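Local coordinates for protein folylpolyglutamate synthase/dihydrofolate synthase (Thermotoga maritima, PDB 1O5Z) that probably catalyses the ATP-dependent addition of L-glutamate to tetrahydrofolyl-polyglutamates and to 7,8-dihydropteroate, the latter yielding dihydrofolate, at residues Ile349-Asp354 and Asn385-Met390; Ser378-Asp383 and Ser420-Gly425. One frame throughout, in Å; residues are numbered along the deposited sequence.

Interaction 1: Ile349-Asp354 and Asn385-Met390. With SO4 (sulfate ion), chain E.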
loop_
_atom_site.group_PDB
_atom_site.type_symbol
_atom_site.label_atom_id
_atom_site.label_comp_id
_atom_site.label_asym_id
_atom_site.label_seq_id
_atom_site.Cartn_x
_atom_site.Cartn_y
_atom_site.Cartn_z
ATOM N N ILE A 349 18.562 11.541 0.515
ATOM C CA ILE A 349 17.872 11.368 -0.759
ATOM C C ILE A 349 18.658 10.528 -1.813
ATOM O O ILE A 349 19.850 10.693 -2.017
ATOM C CB ILE A 349 17.363 12.746 -1.282
ATOM C CG1 ILE A 349 16.343 12.576 -2.423
ATOM C CG2 ILE A 349 18.516 13.691 -1.654
ATOM C CD1 ILE A 349 15.433 13.740 -2.546
ATOM N N GLY A 350 17.974 9.541 -2.383
ATOM C CA GLY A 350 18.515 8.760 -3.487
ATOM C C GLY A 350 17.398 8.625 -4.493
ATOM O O GLY A 350 16.292 8.264 -4.139
ATOM N N ILE A 351 17.661 8.961 -5.732
ATOM C CA ILE A 351 16.660 8.852 -6.750
ATOM C C ILE A 351 17.283 8.127 -7.904
ATOM O O ILE A 351 18.424 8.402 -8.236
ATOM C CB ILE A 351 16.183 10.252 -7.244
ATOM C CG1 ILE A 351 15.917 11.204 -6.087
ATOM C CG2 ILE A 351 14.914 10.127 -8.128
ATOM C CD1 ILE A 351 15.713 12.586 -6.532
ATOM N N LEU A 352 16.523 7.225 -8.518
ATOM C CA LEU A 352 16.938 6.605 -9.765
ATOM C C LEU A 352 16.826 7.599 -10.924
ATOM O O LEU A 352 16.124 8.626 -10.851
ATOM C CB LEU A 352 16.123 5.335 -10.036
ATOM C CG LEU A 352 16.137 4.309 -8.897
ATOM C CD1 LEU A 352 15.138 3.195 -9.125
ATOM C CD2 LEU A 352 17.518 3.752 -8.736
ATOM N N ASP A 353 17.537 7.283 -12.002
ATOM C CA ASP A 353 17.649 8.216 -13.108
ATOM C C ASP A 353 16.423 8.135 -14.001
ATOM O O ASP A 353 16.215 9.011 -14.820
ATOM C CB ASP A 353 18.995 8.059 -13.868
ATOM C CG ASP A 353 18.947 7.049 -14.990
ATOM O OD1 ASP A 353 18.538 5.898 -14.756
ATOM O OD2 ASP A 353 19.329 7.322 -16.156
ATOM N N ASP A 354 15.593 7.110 -13.804
ATOM C CA ASP A 354 14.331 6.966 -14.537
ATOM C C ASP A 354 13.237 7.854 -13.973
ATOM O O ASP A 354 12.119 7.814 -14.431
ATOM C CB ASP A 354 13.855 5.502 -14.578
ATOM C CG ASP A 354 13.435 4.965 -13.211
ATOM O OD1 ASP A 354 13.803 5.549 -12.164
ATOM O OD2 ASP A 354 12.739 3.936 -13.092
ATOM N N ASN A 385 26.419 10.510 -10.398
ATOM C CA ASN A 385 27.186 11.691 -10.706
ATOM C C ASN A 385 26.302 12.913 -10.995
ATOM O O ASN A 385 26.496 13.984 -10.416
ATOM C CB ASN A 385 28.103 11.403 -11.911
ATOM C CG ASN A 385 28.230 9.886 -12.225
ATOM O OD1 ASN A 385 28.193 9.488 -13.405
ATOM N ND2 ASN A 385 28.361 9.047 -11.177
ATOM N N SER A 386 25.335 12.747 -11.892
ATOM C CA SER A 386 24.495 13.871 -12.305
ATOM C C SER A 386 23.425 14.146 -11.259
ATOM O O SER A 386 22.993 15.281 -11.142
ATOM C CB SER A 386 23.894 13.679 -13.715
ATOM O OG SER A 386 23.163 12.470 -13.790
ATOM N N LEU A 387 23.032 13.131 -10.495
ATOM C CA LEU A 387 22.148 13.335 -9.349
ATOM C C LEU A 387 22.719 14.333 -8.370
ATOM O O LEU A 387 22.031 15.263 -7.927
ATOM C CB LEU A 387 21.893 12.024 -8.589
ATOM C CG LEU A 387 21.028 12.130 -7.310
ATOM C CD1 LEU A 387 19.669 12.829 -7.556
ATOM C CD2 LEU A 387 20.784 10.772 -6.628
ATOM N N VAL A 388 23.964 14.096 -7.994
ATOM C CA VAL A 388 24.686 14.950 -7.066
ATOM C C VAL A 388 24.846 16.372 -7.627
ATOM O O VAL A 388 24.713 17.350 -6.902
ATOM C CB VAL A 388 26.109 14.338 -6.760
ATOM C CG1 VAL A 388 26.978 15.312 -6.006
ATOM C CG2 VAL A 388 25.993 13.089 -5.974
ATOM N N ASP A 389 25.186 16.467 -8.906
ATOM C CA ASP A 389 25.353 17.758 -9.562
ATOM C C ASP A 389 24.075 18.576 -9.530
ATOM O O ASP A 389 24.086 19.783 -9.258
ATOM C CB ASP A 389 25.732 17.565 -11.027
ATOM C CG ASP A 389 27.189 17.169 -11.227
ATOM O OD1 ASP A 389 27.966 17.140 -10.256
ATOM O OD2 ASP A 389 27.636 16.865 -12.347
ATOM N N MET A 390 22.978 17.907 -9.860
ATOM C CA MET A 390 21.654 18.492 -9.776
ATOM C C MET A 390 21.343 19.000 -8.393
ATOM O O MET A 390 20.905 20.111 -8.249
ATOM C CB MET A 390 20.613 17.460 -10.127
ATOM C CG MET A 390 20.050 17.605 -11.513
ATOM S SD MET A 390 18.685 16.417 -11.635
ATOM C CE MET A 390 19.599 14.938 -12.154
HETATM S S SO4 E . 26.983 5.658 -11.546
HETATM O O1 SO4 E . 25.897 6.083 -10.655
HETATM O O2 SO4 E . 28.210 6.004 -10.814
HETATM O O3 SO4 E . 26.961 6.524 -12.733
HETATM O O4 SO4 E . 26.738 4.242 -11.903
#
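In the alpha/beta Mur ligase C-terminal domain, I351 meets L387 where the loop leaving parallel strand 345-349 passes beside helix 384-394. The two branched side chains cross at about a right angle and touch by their methyl ends, I351 CD1 lying 4.1 Å from L387 CD1. The other leucine methyl turns to the loop backbone, where L387 CD2 comes within 3.7 Å of I351 O. The same methyl lies 4.4 Å from G350 CA; with no side chain of its own, G350 adds only backbone here. L387 reaches across because its CG is anti to the backbone N (chi1 177°), which carries both methyls off the helix toward the loop. The forked end of leucine suits the place: one branch serves the isoleucine, the other the peptide. The contact is small and apolar, and all three residues are buried. I351 O, beside that methyl, also accepts a hydrogen bond from R357 NH2. Two residues nearer the helix start, N385 turns its amide to a sulfate ion, probably from the crystallisation liquor. Its ND2 gives a fairly straight bond to O2 (3.1 Å, 155°) and a weak one to O3, and the backbone N of M384 also binds the ion. Around the contact, strand 345-349 runs on between its parallel neighbours, G350 still bonding to T418 and I349 to I372 and T374. L387 also rests on V373 of strand 370-373 and on R357 of helix 357-361.

Interaction 2: Ser378-Asp383 and Ser420-Gly425. With SO4 (sulfate ion), chain D; SO4 (sulfate ion), chain E.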
loop_
_atom_site.group_PDB
_atom_site.type_symbol
_atom_site.label_atom_id
_atom_site.label_comp_id
_atom_site.label_asym_id
_atom_site.label_seq_id
_atom_site.Cartn_x
_atom_site.Cartn_y
_atom_site.Cartn_z
ATOM N N SER A 378 20.366 -0.798 -5.349
ATOM C CA SER A 378 19.690 -1.468 -6.439
ATOM C C SER A 378 20.631 -1.411 -7.612
ATOM O O SER A 378 21.239 -0.367 -7.867
ATOM C CB SER A 378 18.386 -0.765 -6.806
ATOM O OG SER A 378 17.823 -1.343 -7.962
ATOM N N PRO A 379 20.745 -2.519 -8.338
ATOM C CA PRO A 379 21.541 -2.533 -9.557
ATOM C C PRO A 379 20.955 -1.621 -10.627
ATOM O O PRO A 379 21.629 -1.317 -11.611
ATOM C CB PRO A 379 21.502 -4.015 -10.010
ATOM C CG PRO A 379 20.945 -4.801 -8.827
ATOM C CD PRO A 379 20.108 -3.826 -8.070
ATOM N N ARG A 380 19.699 -1.229 -10.434
ATOM C CA ARG A 380 19.037 -0.230 -11.267
ATOM C C ARG A 380 19.604 1.185 -11.101
ATOM O O ARG A 380 19.401 2.015 -11.979
ATOM C CB ARG A 380 17.509 -0.230 -11.014
ATOM C CG ARG A 380 16.692 -0.999 -12.085
ATOM C CD ARG A 380 15.394 -1.710 -11.591
ATOM N NE ARG A 380 14.549 -0.937 -10.660
ATOM C CZ ARG A 380 13.762 0.096 -11.022
ATOM N NH1 ARG A 380 13.726 0.499 -12.306
ATOM N NH2 ARG A 380 13.011 0.745 -10.106
ATOM N N MET A 381 20.317 1.463 -10.009
ATOM C CA MET A 381 20.838 2.819 -9.766
ATOM C C MET A 381 21.965 3.201 -10.721
ATOM O O MET A 381 23.035 2.638 -10.625
ATOM C CB MET A 381 21.321 2.971 -8.309
ATOM C CG MET A 381 22.128 4.253 -8.001
ATOM S SD MET A 381 21.075 5.715 -8.008
ATOM C CE MET A 381 22.259 6.984 -8.417
ATOM N N LYS A 382 21.719 4.158 -11.627
ATOM C CA LYS A 382 22.781 4.766 -12.456
ATOM C C LYS A 382 22.797 6.293 -12.326
ATOM O O LYS A 382 21.829 6.899 -11.876
ATOM C CB LYS A 382 22.746 4.300 -13.945
ATOM C CG LYS A 382 21.693 4.896 -14.869
ATOM C CD LYS A 382 21.864 4.373 -16.318
ATOM C CE LYS A 382 21.248 5.302 -17.391
ATOM N NZ LYS A 382 21.704 5.021 -18.807
ATOM N N ASP A 383 23.940 6.875 -12.691
ATOM C CA ASP A 383 24.182 8.328 -12.715
ATOM C C ASP A 383 24.143 9.034 -11.389
ATOM O O ASP A 383 23.605 10.149 -11.282
ATOM C CB ASP A 383 23.206 9.047 -13.642
ATOM C CG ASP A 383 23.679 9.092 -15.017
ATOM O OD1 ASP A 383 22.819 9.022 -15.921
ATOM O OD2 ASP A 383 24.891 9.202 -15.278
ATOM N N SER A 420 13.059 7.289 -3.407
ATOM C CA SER A 420 13.044 5.949 -3.982
ATOM C C SER A 420 12.439 4.998 -2.978
ATOM O O SER A 420 12.827 5.015 -1.835
ATOM C CB SER A 420 14.474 5.505 -4.271
ATOM O OG SER A 420 14.583 4.106 -4.451
ATOM N N LEU A 421 11.471 4.197 -3.419
ATOM C CA LEU A 421 10.886 3.107 -2.641
ATOM C C LEU A 421 11.880 2.017 -2.270
ATOM O O LEU A 421 11.840 1.503 -1.170
ATOM C CB LEU A 421 9.759 2.495 -3.441
ATOM C CG LEU A 421 8.516 3.402 -3.514
ATOM C CD1 LEU A 421 7.492 2.863 -4.457
ATOM C CD2 LEU A 421 7.890 3.512 -2.132
ATOM N N PHE A 422 12.751 1.649 -3.213
ATOM C CA PHE A 422 13.912 0.776 -2.937
ATOM C C PHE A 422 14.716 1.324 -1.768
ATOM O O PHE A 422 14.972 0.619 -0.822
ATOM C CB PHE A 422 14.836 0.704 -4.134
ATOM C CG PHE A 422 14.487 -0.340 -5.097
ATOM C CD1 PHE A 422 14.170 -0.018 -6.426
ATOM C CD2 PHE A 422 14.487 -1.667 -4.721
ATOM C CE1 PHE A 422 13.837 -1.025 -7.384
ATOM C CE2 PHE A 422 14.144 -2.696 -5.668
ATOM C CZ PHE A 422 13.833 -2.368 -7.008
ATOM N N LEU A 423 15.119 2.584 -1.859
ATOM C CA LEU A 423 15.847 3.221 -0.775
ATOM C C LEU A 423 15.073 3.143 0.552
ATOM O O LEU A 423 15.602 2.713 1.590
ATOM C CB LEU A 423 16.133 4.681 -1.105
ATOM C CG LEU A 423 16.803 5.449 0.033
ATOM C CD1 LEU A 423 18.237 4.888 0.279
ATOM C CD2 LEU A 423 16.820 6.898 -0.262
ATOM N N VAL A 424 13.825 3.575 0.545
ATOM C CA VAL A 424 13.067 3.548 1.786
ATOM C C VAL A 424 12.886 2.119 2.362
ATOM O O VAL A 424 13.029 1.909 3.546
ATOM C CB VAL A 424 11.749 4.262 1.625
ATOM C CG1 VAL A 424 10.924 4.102 2.868
ATOM C CG2 VAL A 424 12.014 5.763 1.344
ATOM N N GLY A 425 12.583 1.140 1.536
ATOM C CA GLY A 425 12.359 -0.186 2.029
ATOM C C GLY A 425 13.623 -0.758 2.595
ATOM O O GLY A 425 13.583 -1.502 3.561
HETATM S S SO4 D . 12.051 3.535 -6.948
HETATM O O1 SO4 D . 13.289 4.284 -7.008
HETATM O O2 SO4 D . 11.672 3.053 -8.266
HETATM O O3 SO4 D . 12.227 2.359 -6.121
HETATM O O4 SO4 D . 11.033 4.422 -6.380
HETATM S S SO4 E . 26.983 5.658 -11.546
HETATM O O1 SO4 E . 25.897 6.083 -10.655
HETATM O O2 SO4 E . 28.210 6.004 -10.814
HETATM O O3 SO4 E . 26.961 6.524 -12.733
HETATM O O4 SO4 E . 26.738 4.242 -11.903
#
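The F422 ring carries S378 OG over one face and the R380 guanidinium at its edge. S378 OG sits off centre toward the rim, 4.0 Å from F422 CE1. The guanidinium also meets the ring by its own edge, R380 NH2 and F422 CE1 lying 3.4 Å apart; the two groups meet edge to edge with their planes inclined by 51°, and do not stack. Bends at chi2 and chi3 bring the guanidinium to the F422 edge and to the sulfate. S378 OG is held by its own turn: it accepts from R380 N (3.1 Å), an ST turn within the type I beta turn S378-M381. At the first turn of helix 421-433 a sulfate ion, probably from the crystallisation liquor, is gripped by F422 N (3.0 Å to O3, 171°), by L421 N (3.0 Å to O4) and by S420 OG (2.9 Å to O1). S420 does double duty: as N-cap, its OG also accepts from L423 N in a nearly straight bond (177°). R380 NH2 approaches sulfate O2 to 3.2 Å. Backbone N-H groups at a helix start, a serine hydroxyl and a neighbouring arginine together form a place suited to an anion, and F422 gives the arginine an aromatic edge to lie against.

Interactions 1 and 2 lie about 10 Å apart, centre to centre, and their segments alternate along the chain. They touch directly: G350 O is 3.3 Å from S420 CB, and L352 CD1 is 3.4 Å from R380 NH2. One sulfate bridges them, held by N385 in interaction 1 and weakly by D383 N (3.0 Å to O3) in interaction 2. The other sulfate sits at the start of helix 421-433, so each ion marks the N-terminus of a different helix. R357 ties both contacts, bonding I351, K382 and D383. G425 O bonds S90 OG in the middle domain, consistent with helix 421-433 lying near the interdomain cleft where Mur-type ligases bind substrates.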